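Local coordinates for putative immunoglobulin-blocking virulence protein (Mycoplasma mycoides subsp. capri, PDB 7ADK), which is probably a virulence factor that binds host immunoglobulins and interferes with their action, at residues A[576-581]-A[631-636]. Numbering follows the deposited sequence.
Sequences VYYARN and TSNEPR
The guanidinium of Arg636 lies flat over one face of the Tyr578 ring, a cation-pi stack with centres 4.6 Å apart and planes inclined by 21°; NE comes nearest, 3.7 Å from CZ of Tyr578. At the edge of the same ring, in its plane, sits Glu634 O, which accepts a hydrogen bond from Tyr578 OH (2.7 Å) on a lone pair. Arg636 CB lies 4.3 Å above one face of the Tyr577 ring, offset toward the rim. The guanidinium edge is turned to Tyr577 O: NH1 donates at 2.8 Å with a nearly straight N-H...O angle of 160°, NE at 3.2 Å and more bent. Chi1 (-51°) sets Arg636 CG 3.8 Å from CG of Tyr577, whose hydroxyl bonds to Pro606 O; the chi2 bend then carries NE to Tyr577 O and over Tyr578. Asn633 CB, 4.2 Å from Tyr578 CE1, belongs to a side chain bonded to Asp627 and Gly601. The contact thus joins the end of helix 567-579 to the loop leading into strand 640-643. Tyr577 O and the Tyr578 face limit the guanidinium's rotation; with Leu600 O, a second acceptor for NH1, they probably stabilise its buried positive charge.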
loop_
_atom_site.group_PDB
_atom_site.type_symbol
_atom_site.label_atom_id
_atom_site.label_comp_id
_atom_site.label_asym_id
_atom_site.label_seq_id
_atom_site.Cartn_x
_atom_site.Cartn_y
_atom_site.Cartn_z
ATOM N N VAL A 576 -17.582 5.787 -27.882
ATOM C CA VAL A 576 -16.150 5.879 -27.627
ATOM C C VAL A 576 -15.336 5.298 -28.779
ATOM O O VAL A 576 -14.414 5.925 -29.290
ATOM C CB VAL A 576 -15.842 5.151 -26.321
ATOM C CG1 VAL A 576 -14.386 5.287 -25.966
ATOM C CG2 VAL A 576 -16.690 5.698 -25.191
ATOM N N TYR A 577 -15.686 4.091 -29.213
ATOM C CA TYR A 577 -14.882 3.343 -30.162
ATOM C C TYR A 577 -14.968 3.864 -31.596
ATOM O O TYR A 577 -14.041 3.576 -32.345
ATOM C CB TYR A 577 -15.211 1.846 -30.031
ATOM C CG TYR A 577 -14.836 1.165 -28.704
ATOM C CD1 TYR A 577 -13.927 1.759 -27.806
ATOM C CD2 TYR A 577 -15.377 -0.095 -28.369
ATOM C CE1 TYR A 577 -13.566 1.122 -26.614
ATOM C CE2 TYR A 577 -15.022 -0.733 -27.163
ATOM C CZ TYR A 577 -14.113 -0.125 -26.279
ATOM O OH TYR A 577 -13.746 -0.733 -25.122
ATOM N N TYR A 578 -15.987 4.632 -32.005
ATOM C CA TYR A 578 -16.106 5.160 -33.381
ATOM C C TYR A 578 -16.857 6.490 -33.546
ATOM O O TYR A 578 -16.383 7.331 -34.295
ATOM C CB TYR A 578 -16.750 4.135 -34.321
ATOM C CG TYR A 578 -15.984 2.839 -34.496
ATOM C CD1 TYR A 578 -14.827 2.809 -35.296
ATOM C CD2 TYR A 578 -16.403 1.677 -33.829
ATOM C CE1 TYR A 578 -14.086 1.620 -35.418
ATOM C CE2 TYR A 578 -15.662 0.492 -33.942
ATOM C CZ TYR A 578 -14.507 0.459 -34.741
ATOM O OH TYR A 578 -13.810 -0.696 -34.829
ATOM N N ALA A 579 -17.998 6.713 -32.897
ATOM C CA ALA A 579 -18.833 7.885 -33.188
ATOM C C ALA A 579 -18.245 9.217 -32.677
ATOM O O ALA A 579 -18.479 10.263 -33.275
ATOM C CB ALA A 579 -20.238 7.656 -32.640
ATOM N N ARG A 580 -17.462 9.199 -31.594
ATOM C CA ARG A 580 -16.711 10.349 -31.059
ATOM C C ARG A 580 -15.206 10.065 -30.966
ATOM O O ARG A 580 -14.463 10.795 -30.327
ATOM C CB ARG A 580 -17.316 10.816 -29.725
ATOM C CG ARG A 580 -18.709 11.426 -29.885
ATOM C CD ARG A 580 -19.389 11.761 -28.556
ATOM N NE ARG A 580 -18.846 12.978 -27.948
ATOM C CZ ARG A 580 -19.145 13.477 -26.763
ATOM N NH1 ARG A 580 -18.597 14.577 -26.377
ATOM N NH2 ARG A 580 -19.996 12.933 -25.944
ATOM N N ASN A 581 -14.711 9.008 -31.608
ATOM C CA ASN A 581 -13.339 8.538 -31.448
ATOM C C ASN A 581 -12.280 9.561 -31.886
ATOM O O ASN A 581 -11.165 9.526 -31.383
ATOM C CB ASN A 581 -13.191 7.220 -32.214
ATOM C CG ASN A 581 -11.790 6.642 -32.187
ATOM O OD1 ASN A 581 -11.387 5.943 -31.281
ATOM N ND2 ASN A 581 -11.009 6.882 -33.204
ATOM N N THR A 631 -14.486 -2.616 -44.201
ATOM C CA THR A 631 -13.330 -2.420 -45.097
ATOM C C THR A 631 -12.498 -1.169 -44.786
ATOM O O THR A 631 -11.322 -1.118 -45.136
ATOM C CB THR A 631 -13.772 -2.411 -46.570
ATOM O OG1 THR A 631 -14.826 -1.501 -46.801
ATOM C CG2 THR A 631 -14.245 -3.778 -47.022
ATOM N N SER A 632 -13.051 -0.165 -44.102
ATOM C CA SER A 632 -12.369 1.105 -43.822
ATOM C C SER A 632 -11.683 1.208 -42.448
ATOM O O SER A 632 -10.968 2.176 -42.228
ATOM C CB SER A 632 -13.360 2.251 -44.028
ATOM O OG SER A 632 -14.529 2.091 -43.248
ATOM N N ASN A 633 -11.871 0.274 -41.506
ATOM C CA ASN A 633 -11.417 0.427 -40.112
ATOM C C ASN A 633 -11.001 -0.902 -39.454
ATOM O O ASN A 633 -11.561 -1.956 -39.734
ATOM C CB ASN A 633 -12.528 1.125 -39.292
ATOM C CG ASN A 633 -12.472 2.643 -39.315
ATOM O OD1 ASN A 633 -11.418 3.245 -39.179
ATOM N ND2 ASN A 633 -13.583 3.313 -39.425
ATOM N N GLU A 634 -10.054 -0.851 -38.512
ATOM C CA GLU A 634 -9.753 -1.939 -37.568
ATOM C C GLU A 634 -10.944 -2.215 -36.623
ATOM O O GLU A 634 -11.543 -1.253 -36.133
ATOM C CB GLU A 634 -8.486 -1.577 -36.761
ATOM C CG GLU A 634 -8.221 -2.470 -35.542
ATOM C CD GLU A 634 -6.951 -2.149 -34.756
ATOM O OE1 GLU A 634 -5.872 -2.001 -35.360
ATOM O OE2 GLU A 634 -7.007 -2.105 -33.515
ATOM N N PRO A 635 -11.255 -3.487 -36.290
ATOM C CA PRO A 635 -12.121 -3.858 -35.166
ATOM C C PRO A 635 -11.394 -3.770 -33.811
ATOM O O PRO A 635 -10.273 -4.247 -33.656
ATOM C CB PRO A 635 -12.546 -5.296 -35.469
ATOM C CG PRO A 635 -11.350 -5.875 -36.212
ATOM C CD PRO A 635 -10.812 -4.683 -36.998
ATOM N N ARG A 636 -12.029 -3.207 -32.784
ATOM C CA ARG A 636 -11.436 -3.071 -31.441
ATOM C C ARG A 636 -11.190 -4.425 -30.768
ATOM O O ARG A 636 -11.964 -5.353 -30.962
ATOM C CB ARG A 636 -12.313 -2.178 -30.546
ATOM C CG ARG A 636 -12.721 -0.821 -31.130
ATOM C CD ARG A 636 -11.565 -0.110 -31.814
ATOM N NE ARG A 636 -11.890 1.249 -32.252
ATOM C CZ ARG A 636 -11.023 2.108 -32.743
ATOM N NH1 ARG A 636 -11.401 3.290 -33.072
ATOM N NH2 ARG A 636 -9.776 1.827 -32.945
#